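Local coordinates for penicillin binding protein 2X (Streptococcus thermophilus, PDB 5U47) that probably cross-links adjacent peptidoglycan strands as a transpeptidase of the cell-division machinery, and is probably inactivated by beta-lactams that acylate an active-site serine, at residues A[30-35]-A[168-173]; A[298-303]-A[420-425]; A[382-385]-A[390-393]. The protein carries 1 engineered substitution. One frame throughout, in Å; residues are numbered along the deposited sequence.

Contact 1. Residues A[30-35]-A[168-173]; sequences AKRGTI and YSLIGQ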
ATOM      1  N   ALA A  30      16.848  19.202  -2.835  1.00 32.30           N
ATOM      2  CA  ALA A  30      15.740  19.806  -2.120  1.00 32.77           C
ATOM      3  C   ALA A  30      15.390  18.945  -0.900  1.00 32.72           C
ATOM      4  O   ALA A  30      15.714  17.749  -0.845  1.00 30.28           O
ATOM      5  CB  ALA A  30      14.529  19.900  -3.038  1.00 33.99           C
ATOM      6  N   LYS A  31      14.745  19.564   0.080  1.00 32.25           N
ATOM      7  CA  LYS A  31      14.250  18.836   1.210  1.00 30.98           C
ATOM      8  C   LYS A  31      13.161  17.861   0.703  1.00 28.54           C
ATOM      9  O   LYS A  31      12.237  18.252  -0.017  1.00 27.35           O
ATOM     10  CB  LYS A  31      13.632  19.783   2.223  1.00 35.04           C
ATOM     11  CG  LYS A  31      12.947  19.063   3.371  1.00 37.83           C
ATOM     12  CD  LYS A  31      12.215  19.997   4.288  1.00 41.01           C
ATOM     13  CE  LYS A  31      11.560  19.201   5.401  1.00 43.36           C
ATOM     14  NZ  LYS A  31      10.705  20.068   6.255  1.00 47.10           N
ATOM     15  N   ARG A  32      13.286  16.601   1.081  1.00 26.35           N
ATOM     16  CA  ARG A  32      12.322  15.591   0.715  1.00 25.82           C
ATOM     17  C   ARG A  32      11.089  15.748   1.597  1.00 25.82           C
ATOM     18  O   ARG A  32      11.199  16.017   2.800  1.00 26.31           O
ATOM     19  CB  ARG A  32      12.938  14.206   0.903  1.00 25.49           C
ATOM     20  CG  ARG A  32      12.081  13.043   0.433  1.00 25.58           C
ATOM     21  CD  ARG A  32      12.872  11.744   0.549  1.00 25.71           C
ATOM     22  NE  ARG A  32      12.132  10.581   0.072  1.00 25.41           N
ATOM     23  CZ  ARG A  32      11.990  10.250  -1.208  1.00 25.79           C
ATOM     24  NH1 ARG A  32      12.512  11.013  -2.178  1.00 26.84           N
ATOM     25  NH2 ARG A  32      11.305   9.174  -1.535  1.00 25.00           N
ATOM     26  N   GLY A  33       9.923  15.542   0.999  1.00 25.11           N
ATOM     27  CA  GLY A  33       8.672  15.638   1.699  1.00 24.25           C
ATOM     28  C   GLY A  33       8.597  14.669   2.858  1.00 24.03           C
ATOM     29  O   GLY A  33       9.278  13.646   2.877  1.00 22.63           O
ATOM     30  N   THR A  34       7.782  15.033   3.838  1.00 23.99           N
ATOM     31  CA  THR A  34       7.570  14.220   5.013  1.00 24.01           C
ATOM     32  C   THR A  34       6.393  13.304   4.741  1.00 23.48           C
ATOM     33  O   THR A  34       5.443  13.706   4.072  1.00 23.92           O
ATOM     34  CB  THR A  34       7.264  15.122   6.222  1.00 24.31           C
ATOM     35  OG1 THR A  34       8.426  15.861   6.535  1.00 25.26           O
ATOM     36  CG2 THR A  34       6.852  14.330   7.451  1.00 24.64           C
ATOM     37  N   ILE A  35       6.465  12.089   5.276  1.00 22.84           N
ATOM     38  CA  ILE A  35       5.381  11.119   5.199  1.00 22.39           C
ATOM     39  C   ILE A  35       4.770  11.079   6.581  1.00 22.37           C
ATOM     40  O   ILE A  35       5.487  10.835   7.587  1.00 23.12           O
ATOM     41  CB  ILE A  35       5.874   9.712   4.800  1.00 22.30           C
ATOM     42  CG1 ILE A  35       6.511   9.769   3.409  1.00 22.66           C
ATOM     43  CG2 ILE A  35       4.705   8.724   4.793  1.00 22.26           C
ATOM     44  CD1 ILE A  35       7.296   8.528   3.030  1.00 23.07           C
ATOM     45  N   TYR A 168      24.836  14.757  -3.121  1.00 35.86           N
ATOM     46  CA  TYR A 168      23.995  13.688  -2.592  1.00 36.61           C
ATOM     47  C   TYR A 168      22.572  14.132  -2.528  1.00 34.58           C
ATOM     48  O   TYR A 168      22.299  15.296  -2.306  1.00 34.65           O
ATOM     49  CB  TYR A 168      24.431  13.267  -1.189  1.00 36.73           C
ATOM     50  CG  TYR A 168      25.671  12.435  -1.206  1.00 39.52           C
ATOM     51  CD1 TYR A 168      26.918  13.026  -1.333  1.00 41.68           C
ATOM     52  CD2 TYR A 168      25.599  11.046  -1.119  1.00 40.58           C
ATOM     53  CE1 TYR A 168      28.072  12.256  -1.358  1.00 44.98           C
ATOM     54  CE2 TYR A 168      26.752  10.265  -1.141  1.00 42.70           C
ATOM     55  CZ  TYR A 168      27.978  10.882  -1.259  1.00 43.83           C
ATOM     56  OH  TYR A 168      29.111  10.127  -1.281  1.00 47.97           O
ATOM     57  N   SER A 169      21.673  13.186  -2.741  1.00 34.80           N
ATOM     58  CA  SER A 169      20.250  13.433  -2.608  1.00 35.94           C
ATOM     59  C   SER A 169      19.598  12.136  -2.133  1.00 33.53           C
ATOM     60  O   SER A 169      20.119  11.043  -2.357  1.00 33.50           O
ATOM     61  CB  SER A 169      19.641  13.884  -3.939  1.00 38.15           C
ATOM     62  OG  SER A 169      19.620  12.816  -4.864  1.00 42.77           O
ATOM     63  N   LEU A 170      18.468  12.261  -1.459  1.00 32.78           N
ATOM     64  CA  LEU A 170      17.737  11.096  -1.017  1.00 32.46           C
ATOM     65  C   LEU A 170      16.871  10.609  -2.163  1.00 31.24           C
ATOM     66  O   LEU A 170      16.143  11.405  -2.758  1.00 32.18           O
ATOM     67  CB  LEU A 170      16.837  11.453   0.158  1.00 32.53           C
ATOM     68  CG  LEU A 170      17.528  11.803   1.462  1.00 33.18           C
ATOM     69  CD1 LEU A 170      16.448  12.139   2.480  1.00 33.71           C
ATOM     70  CD2 LEU A 170      18.392  10.641   1.932  1.00 33.97           C
ATOM     71  N   ILE A 171      16.944   9.315  -2.453  1.00 30.25           N
ATOM     72  CA  ILE A 171      16.122   8.683  -3.499  1.00 30.31           C
ATOM     73  C   ILE A 171      15.406   7.460  -2.936  1.00 29.37           C
ATOM     74  O   ILE A 171      16.044   6.559  -2.367  1.00 27.22           O
ATOM     75  CB  ILE A 171      16.960   8.251  -4.704  1.00 32.78           C
ATOM     76  CG1 ILE A 171      17.698   9.470  -5.276  1.00 34.12           C
ATOM     77  CG2 ILE A 171      16.088   7.570  -5.767  1.00 32.20           C
ATOM     78  CD1 ILE A 171      18.541   9.184  -6.492  1.00 37.72           C
ATOM     79  N   GLY A 172      14.081   7.433  -3.112  1.00 28.19           N
ATOM     80  CA  GLY A 172      13.267   6.311  -2.652  1.00 28.36           C
ATOM     81  C   GLY A 172      13.665   5.037  -3.383  1.00 29.37           C
ATOM     82  O   GLY A 172      13.690   5.019  -4.614  1.00 29.61           O
ATOM     83  N   GLN A 173      13.989   3.993  -2.621  1.00 28.86           N
ATOM     84  CA  GLN A 173      14.451   2.703  -3.165  1.00 30.82           C
ATOM     85  C   GLN A 173      13.398   1.603  -3.120  1.00 29.19           C
ATOM     86  O   GLN A 173      13.399   0.710  -3.948  1.00 29.28           O
ATOM     87  CB  GLN A 173      15.673   2.207  -2.372  1.00 31.70           C
ATOM     88  CG  GLN A 173      16.839   3.180  -2.355  1.00 33.58           C
ATOM     89  CD  GLN A 173      17.411   3.435  -3.730  1.00 34.71           C
ATOM     90  OE1 GLN A 173      17.624   2.506  -4.499  1.00 36.63           O
ATOM     91  NE2 GLN A 173      17.690   4.694  -4.036  1.00 35.72           N
TER
HETATM   92  O   HOH W   1      14.152  13.276  -2.108  1.00 28.68           O

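Contact 2. Residues A[298-303]-A[420-425]; sequences KVMLLS and LRAFTA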
ATOM      1  N   LYS A 298     -14.463 -18.267  -0.880  1.00 27.25           N
ATOM      2  CA  LYS A 298     -15.851 -18.726  -0.766  1.00 29.44           C
ATOM      3  C   LYS A 298     -16.812 -17.583  -0.434  1.00 29.32           C
ATOM      4  O   LYS A 298     -18.013 -17.728  -0.617  1.00 29.88           O
ATOM      5  CB  LYS A 298     -15.992 -19.823   0.304  1.00 31.05           C
ATOM      6  CG  LYS A 298     -15.191 -21.080   0.005  1.00 31.47           C
ATOM      7  CD  LYS A 298     -15.315 -22.144   1.083  1.00 33.10           C
ATOM      8  CE  LYS A 298     -14.639 -23.429   0.600  1.00 34.92           C
ATOM      9  NZ  LYS A 298     -14.293 -24.372   1.671  1.00 35.11           N
ATOM     10  N   VAL A 299     -16.287 -16.460   0.064  1.00 28.38           N
ATOM     11  CA  VAL A 299     -17.107 -15.282   0.349  1.00 28.24           C
ATOM     12  C   VAL A 299     -17.607 -14.773  -0.998  1.00 28.60           C
ATOM     13  O   VAL A 299     -18.808 -14.530  -1.162  1.00 28.69           O
ATOM     14  CB  VAL A 299     -16.312 -14.186   1.104  1.00 26.95           C
ATOM     15  CG1 VAL A 299     -17.106 -12.897   1.255  1.00 27.33           C
ATOM     16  CG2 VAL A 299     -15.898 -14.671   2.492  1.00 27.04           C
ATOM     17  N   MET A 300     -16.688 -14.619  -1.954  1.00 27.53           N
ATOM     18  CA  MET A 300     -17.052 -14.170  -3.298  1.00 28.57           C
ATOM     19  C   MET A 300     -18.007 -15.180  -3.944  1.00 29.36           C
ATOM     20  O   MET A 300     -19.008 -14.786  -4.545  1.00 28.95           O
ATOM     21  CB  MET A 300     -15.825 -14.000  -4.194  1.00 29.27           C
ATOM     22  CG  MET A 300     -14.955 -12.769  -3.982  1.00 30.03           C
ATOM     23  SD  MET A 300     -14.150 -12.547  -2.382  1.00 32.61           S
ATOM     24  CE  MET A 300     -15.364 -11.581  -1.533  1.00 31.08           C
ATOM     25  N   LEU A 301     -17.688 -16.472  -3.807  1.00 29.20           N
ATOM     26  CA  LEU A 301     -18.508 -17.548  -4.380  1.00 30.44           C
ATOM     27  C   LEU A 301     -19.929 -17.500  -3.890  1.00 30.42           C
ATOM     28  O   LEU A 301     -20.856 -17.529  -4.683  1.00 32.58           O
ATOM     29  CB  LEU A 301     -17.961 -18.926  -4.036  1.00 32.51           C
ATOM     30  CG  LEU A 301     -18.878 -20.042  -4.601  1.00 35.15           C
ATOM     31  CD1 LEU A 301     -18.684 -20.187  -6.101  1.00 36.66           C
ATOM     32  CD2 LEU A 301     -18.633 -21.344  -3.926  1.00 38.62           C
ATOM     33  N   LEU A 302     -20.087 -17.469  -2.572  1.00 30.89           N
ATOM     34  CA  LEU A 302     -21.391 -17.407  -1.948  1.00 31.09           C
ATOM     35  C   LEU A 302     -22.173 -16.179  -2.390  1.00 30.70           C
ATOM     36  O   LEU A 302     -23.369 -16.290  -2.666  1.00 31.45           O
ATOM     37  CB  LEU A 302     -21.261 -17.409  -0.426  1.00 31.82           C
ATOM     38  CG  LEU A 302     -22.571 -17.342   0.367  1.00 32.79           C
ATOM     39  CD1 LEU A 302     -23.450 -18.540   0.066  1.00 35.14           C
ATOM     40  CD2 LEU A 302     -22.293 -17.267   1.854  1.00 33.26           C
ATOM     41  N   SER A 303     -21.506 -15.022  -2.466  1.00 29.47           N
ATOM     42  CA  SER A 303     -22.194 -13.790  -2.884  1.00 31.15           C
ATOM     43  C   SER A 303     -22.723 -13.917  -4.307  1.00 31.52           C
ATOM     44  O   SER A 303     -23.798 -13.407  -4.614  1.00 32.86           O
ATOM     45  CB  SER A 303     -21.299 -12.551  -2.781  1.00 30.44           C
ATOM     46  OG  SER A 303     -20.268 -12.541  -3.753  1.00 30.70           O
ATOM     47  N   LEU A 420      -8.498  -7.540  -0.722  1.00 21.81           N
ATOM     48  CA  LEU A 420      -9.071  -6.406   0.009  1.00 22.20           C
ATOM     49  C   LEU A 420     -10.103  -5.674  -0.839  1.00 21.53           C
ATOM     50  O   LEU A 420     -11.170  -5.320  -0.348  1.00 20.82           O
ATOM     51  CB  LEU A 420      -7.976  -5.432   0.478  1.00 21.32           C
ATOM     52  CG  LEU A 420      -6.949  -6.005   1.489  1.00 22.11           C
ATOM     53  CD1 LEU A 420      -5.875  -4.962   1.787  1.00 22.51           C
ATOM     54  CD2 LEU A 420      -7.624  -6.436   2.790  1.00 22.09           C
ATOM     55  N   ARG A 421      -9.753  -5.444  -2.097  1.00 20.83           N
ATOM     56  CA  ARG A 421     -10.635  -4.765  -3.036  1.00 21.71           C
ATOM     57  C   ARG A 421     -11.969  -5.539  -3.170  1.00 21.18           C
ATOM     58  O   ARG A 421     -13.044  -4.947  -3.105  1.00 21.14           O
ATOM     59  CB  ARG A 421      -9.949  -4.653  -4.390  1.00 21.40           C
ATOM     60  CG  ARG A 421     -10.793  -4.033  -5.480  1.00 22.40           C
ATOM     61  CD  ARG A 421     -10.026  -3.907  -6.794  1.00 23.15           C
ATOM     62  NE  ARG A 421      -9.582  -5.210  -7.254  1.00 24.23           N
ATOM     63  CZ  ARG A 421      -8.817  -5.452  -8.326  1.00 24.80           C
ATOM     64  NH1 ARG A 421      -8.473  -6.696  -8.597  1.00 26.28           N
ATOM     65  NH2 ARG A 421      -8.391  -4.488  -9.117  1.00 25.75           N
ATOM     66  N   ALA A 422     -11.881  -6.853  -3.315  1.00 20.43           N
ATOM     67  CA  ALA A 422     -13.069  -7.704  -3.455  1.00 22.59           C
ATOM     68  C   ALA A 422     -13.906  -7.659  -2.187  1.00 24.30           C
ATOM     69  O   ALA A 422     -15.144  -7.561  -2.259  1.00 23.73           O
ATOM     70  CB  ALA A 422     -12.662  -9.137  -3.778  1.00 23.30           C
ATOM     71  N   PHE A 423     -13.229  -7.708  -1.026  1.00 23.05           N
ATOM     72  CA  PHE A 423     -13.934  -7.652   0.252  1.00 22.60           C
ATOM     73  C   PHE A 423     -14.730  -6.355   0.440  1.00 23.26           C
ATOM     74  O   PHE A 423     -15.770  -6.364   1.117  1.00 22.00           O
ATOM     75  CB  PHE A 423     -12.995  -7.830   1.457  1.00 23.31           C
ATOM     76  CG  PHE A 423     -12.359  -9.204   1.568  1.00 23.87           C
ATOM     77  CD1 PHE A 423     -13.090 -10.364   1.331  1.00 25.32           C
ATOM     78  CD2 PHE A 423     -11.051  -9.330   2.006  1.00 24.33           C
ATOM     79  CE1 PHE A 423     -12.502 -11.629   1.477  1.00 26.11           C
ATOM     80  CE2 PHE A 423     -10.460 -10.585   2.147  1.00 24.59           C
ATOM     81  CZ  PHE A 423     -11.187 -11.728   1.875  1.00 24.57           C
ATOM     82  N   THR A 424     -14.279  -5.248  -0.159  1.00 21.45           N
ATOM     83  CA  THR A 424     -15.018  -4.005   0.015  1.00 21.68           C
ATOM     84  C   THR A 424     -16.441  -4.093  -0.552  1.00 21.83           C
ATOM     85  O   THR A 424     -17.321  -3.431  -0.032  1.00 22.89           O
ATOM     86  CB  THR A 424     -14.325  -2.746  -0.588  1.00 21.36           C
ATOM     87  OG1 THR A 424     -14.169  -2.902  -2.004  1.00 21.85           O
ATOM     88  CG2 THR A 424     -13.012  -2.498   0.033  1.00 21.66           C
ATOM     89  N   ALA A 425     -16.667  -4.883  -1.613  1.00 22.22           N
ATOM     90  CA  ALA A 425     -18.004  -4.996  -2.193  1.00 23.16           C
ATOM     91  C   ALA A 425     -18.929  -5.728  -1.217  1.00 24.81           C
ATOM     92  O   ALA A 425     -20.103  -5.429  -1.110  1.00 24.70           O
ATOM     93  CB  ALA A 425     -17.959  -5.713  -3.527  1.00 24.23           C
TER

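Contact 3. Residues A[382-385]-A[390-393]; sequences IPTR and GESS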
ATOM      1  N   ILE A 382      -6.573  -8.650 -12.544  1.00 28.44           N
ATOM      2  CA  ILE A 382      -6.312  -7.270 -12.929  1.00 29.59           C
ATOM      3  C   ILE A 382      -5.707  -6.547 -11.730  1.00 27.23           C
ATOM      4  O   ILE A 382      -6.302  -6.546 -10.652  1.00 26.05           O
ATOM      5  CB  ILE A 382      -7.598  -6.539 -13.370  1.00 30.41           C
ATOM      6  CG1 ILE A 382      -8.303  -7.330 -14.491  1.00 34.44           C
ATOM      7  CG2 ILE A 382      -7.276  -5.136 -13.866  1.00 31.74           C
ATOM      8  CD1 ILE A 382      -9.597  -6.703 -14.982  1.00 34.89           C
ATOM      9  N   PRO A 383      -4.534  -5.915 -11.916  1.00 26.93           N
ATOM     10  CA  PRO A 383      -3.951  -5.203 -10.770  1.00 27.30           C
ATOM     11  C   PRO A 383      -4.850  -4.053 -10.337  1.00 24.91           C
ATOM     12  O   PRO A 383      -5.636  -3.538 -11.156  1.00 25.76           O
ATOM     13  CB  PRO A 383      -2.615  -4.680 -11.318  1.00 27.46           C
ATOM     14  CG  PRO A 383      -2.790  -4.631 -12.787  1.00 28.70           C
ATOM     15  CD  PRO A 383      -3.723  -5.752 -13.137  1.00 28.55           C
ATOM     16  N   THR A 384      -4.760  -3.675  -9.069  1.00 24.27           N
ATOM     17  CA  THR A 384      -5.558  -2.563  -8.552  1.00 23.32           C
ATOM     18  C   THR A 384      -5.060  -1.206  -9.093  1.00 23.28           C
ATOM     19  O   THR A 384      -5.849  -0.275  -9.279  1.00 24.05           O
ATOM     20  CB  THR A 384      -5.562  -2.528  -7.008  1.00 23.33           C
ATOM     21  OG1 THR A 384      -4.267  -2.149  -6.494  1.00 22.65           O
ATOM     22  CG2 THR A 384      -5.976  -3.889  -6.431  1.00 23.50           C
ATOM     23  N   ARG A 385      -3.761  -1.116  -9.361  1.00 22.90           N
ATOM     24  CA  ARG A 385      -3.117   0.135  -9.786  1.00 23.49           C
ATOM     25  C   ARG A 385      -3.416   1.215  -8.740  1.00 22.49           C
ATOM     26  O   ARG A 385      -3.654   2.367  -9.075  1.00 22.26           O
ATOM     27  CB  ARG A 385      -3.590   0.560 -11.167  1.00 24.81           C
ATOM     28  CG  ARG A 385      -3.558  -0.579 -12.162  1.00 26.45           C
ATOM     29  CD  ARG A 385      -3.742  -0.077 -13.563  1.00 27.50           C
ATOM     30  NE  ARG A 385      -3.764  -1.177 -14.526  1.00 29.30           N
ATOM     31  CZ  ARG A 385      -4.841  -1.683 -15.125  1.00 30.99           C
ATOM     32  NH1 ARG A 385      -6.060  -1.184 -14.921  1.00 30.91           N
ATOM     33  NH2 ARG A 385      -4.685  -2.682 -15.982  1.00 33.93           N
ATOM     34  N   GLY A 390       5.556  -1.785  -8.861  1.00 33.13           N
ATOM     35  CA  GLY A 390       5.873  -3.225  -8.711  1.00 32.17           C
ATOM     36  C   GLY A 390       4.720  -4.106  -8.241  1.00 31.88           C
ATOM     37  O   GLY A 390       4.930  -5.141  -7.608  1.00 32.00           O
ATOM     38  N   GLU A 391       3.490  -3.694  -8.509  1.00 29.72           N
ATOM     39  CA  GLU A 391       2.341  -4.502  -8.109  1.00 28.42           C
ATOM     40  C   GLU A 391       2.187  -5.690  -9.069  1.00 28.45           C
ATOM     41  O   GLU A 391       2.364  -5.529 -10.267  1.00 28.19           O
ATOM     42  CB  GLU A 391       1.068  -3.655  -8.140  1.00 27.77           C
ATOM     43  CG  GLU A 391      -0.178  -4.394  -7.687  1.00 26.95           C
ATOM     44  CD  GLU A 391      -1.459  -3.595  -7.849  1.00 27.60           C
ATOM     45  OE1 GLU A 391      -1.453  -2.557  -8.582  1.00 27.44           O
ATOM     46  OE2 GLU A 391      -2.486  -4.038  -7.268  1.00 23.66           O
ATOM     47  N   SER A 392       1.839  -6.863  -8.536  1.00 27.64           N
ATOM     48  CA  SER A 392       1.604  -8.062  -9.358  1.00 29.22           C
ATOM     49  C   SER A 392       0.141  -8.086  -9.787  1.00 28.32           C
ATOM     50  O   SER A 392      -0.714  -7.431  -9.152  1.00 27.32           O
ATOM     51  CB  SER A 392       1.950  -9.325  -8.576  1.00 29.75           C
ATOM     52  OG  SER A 392       3.312  -9.322  -8.220  1.00 29.36           O
ATOM     53  N   SER A 393      -0.153  -8.845 -10.842  1.00 28.74           N
ATOM     54  CA  SER A 393      -1.513  -8.926 -11.388  1.00 28.87           C
ATOM     55  C   SER A 393      -2.319 -10.157 -11.005  1.00 28.42           C
ATOM     56  O   SER A 393      -3.527 -10.189 -11.221  1.00 27.53           O
ATOM     57  CB  SER A 393      -1.447  -8.823 -12.909  1.00 31.44           C
ATOM     58  OG  SER A 393      -0.919  -7.570 -13.266  1.00 32.46           O
TER

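Contact 1. Residues A[30-35]-A[168-173]
R32, in the irregular stretch 30-35, passes L170 of strand 168-172 with 7.2 Å between their CA atoms, too wide for the two backbones to pair, so a single long side chain spans the interval. R32 sends that chain across with CG anti to the backbone N (chi1 -175°) and stays extended as far as NE, which carries the guanidinium to G172. On the way its aliphatic part crosses L170 at a slant: R32 CD lies 4.0 Å from L170 CB and 4.1 Å from L170 CD1. L170 also packs on D46 of strand 42-55 and on T140 and R142 of strand 134-143.

At the polar end the two segments meet through water. L170 O is 3.7 Å from R32 NH1, and a water bridges them: it accepts from R32 NH1 at 2.8 Å, at the edge of the guanidinium and in its plane, and donates to L170 O at 2.8 Å. Beyond it, R32 NH2 stands 3.6 Å from G172 N, an oblique approach between two donors. N181 resolves that meeting, because its OD1 accepts from both. Glycine has no side chain to block the guanidinium here. On a third nitrogen, NE, R32 forms a salt bridge to E177.

R32 is buried, yet all three of its guanidinium nitrogens have partners. E177 supplies the counter-charge for the buried guanidinium, while the water links R32 NH1 to L170 O and N181 OD1 joins R32 NH2 to G172 N. Together they fasten the loop after strand 26-28 to the antiparallel pair of strands 157-161 and 168-172, within the range of the dimerisation domain.

Contact 2. Residues A[298-303]-A[420-425]
The F423 ring takes the methyl of M300 obliquely, neither squarely over a face nor squarely at an edge, with M300 CE 3.9 Å from F423 CD1 and 4.2 Å from F423 CE1. The sulfur stands farther back: M300 SD is 5.2 Å from the ring centroid and 53° off the normal, a slanting Met-aromatic contact. A second aromatic, Y544 of the central sheet, meets the same phenylalanine edge-to-face.

The other half of the contact is M300 SD against A422 CB, at 4.0 Å. M300 gets there by bending. Its CG stands beside the backbone N, and the turns at chi2 (62°) and chi3 (-92°) curl the thioether round to lie against A422 while the methyl goes on to the ring. M300 and F423 cross at about a right angle. The helices themselves stay apart, the CA atoms of M300 and A422 being 7.6 Å from each other; I426, one turn further along helix 416-427, adds to the packing against M300, V299 and S303.

Each helix settles a hydroxyl on its own backbone as well: S303 OG donates to M300 O at 2.7 Å, and T424 OG1 donates to R421 O at 2.6 Å.

On another side of helix 297-308, K298 NZ is hydrogen-bonded to S295, S354 and N356. This fits the SxxK and SxN arrangement of penicillin-binding transpeptidases, with S295 probably the acylated serine. The M300 contact is thus buried apolar helix packing in the transpeptidase domain, joining the probable active-site helix to helix 416-427 beside the five-stranded antiparallel sheet.

Contact 3. Residues A[382-385]-A[390-393]
The loop between helix 368-377 and strand 395-396 folds back on itself here, and the carboxylate of E391 closes it by taking two successive backbone N-H groups, those of T384 and R385. E391 reaches over with CG anti to its own N (chi1 -178°) and the chain straight beyond, which brings both oxygens to the T384 and R385 amides.

Its two oxygens divide the work. OE1 uses its syn lone pair to accept from R385 N at 2.8 Å. OE2 takes two donors, T384 N at 2.9 Å and T384 OG1 at 2.7 Å, and they come from opposite faces of the carboxylate plane, the amide 36° out of it. The hydroxyl can join in because T384 OG1 sits between the backbone N and the carbonyl carbon (chi1 70°). Three bonds hold the carboxylate against rotation; the R385 guanidinium takes no part, as its NE is 6.5 Å from E391 OE1.

P383 packs beside this polar knot. Its CB lies 3.7 Å from E391 OE1, while its CG and CD edge lies toward S393, with P383 CD 3.3 Å from S393 OG. The backbones are close, 4.5 Å between the CA atoms of P383 and S393. Q418 NE2, from helix 416-427, bonds to both I382 O and S393 O, tying the two segments together. R385 O receives R610, from the first PASTA range.

The right-then-left-handed backbone of T384 and R385 resembles an anion-binding nest, although the next amide, F386 N, bonds weakly to T384 OG1: a local closure on the transpeptidase domain surface.

Overall arrangement
Contacts 1 and 2 are buried and contact 3 lies at the surface. Contact 1 belongs to the dimerisation range, its centre 38 Å from that of contact 2 on the other side of the chain's centre; contacts 2 and 3 share the transpeptidase range and meet directly, through R421 of helix 416-427, whose NH1 probably hydrogen-bonds to I382 O. That helix therefore serves both, offering apolar side chains to the M300 helix and mainly the polar R421 and Q418, with V417, to the loop. Chemistry follows place: a water and a charged arginine at the strand's end in contact 1, sulfur and methyl packing between helices in contact 2, and a short-range carboxylate-to-amide closure in contact 3.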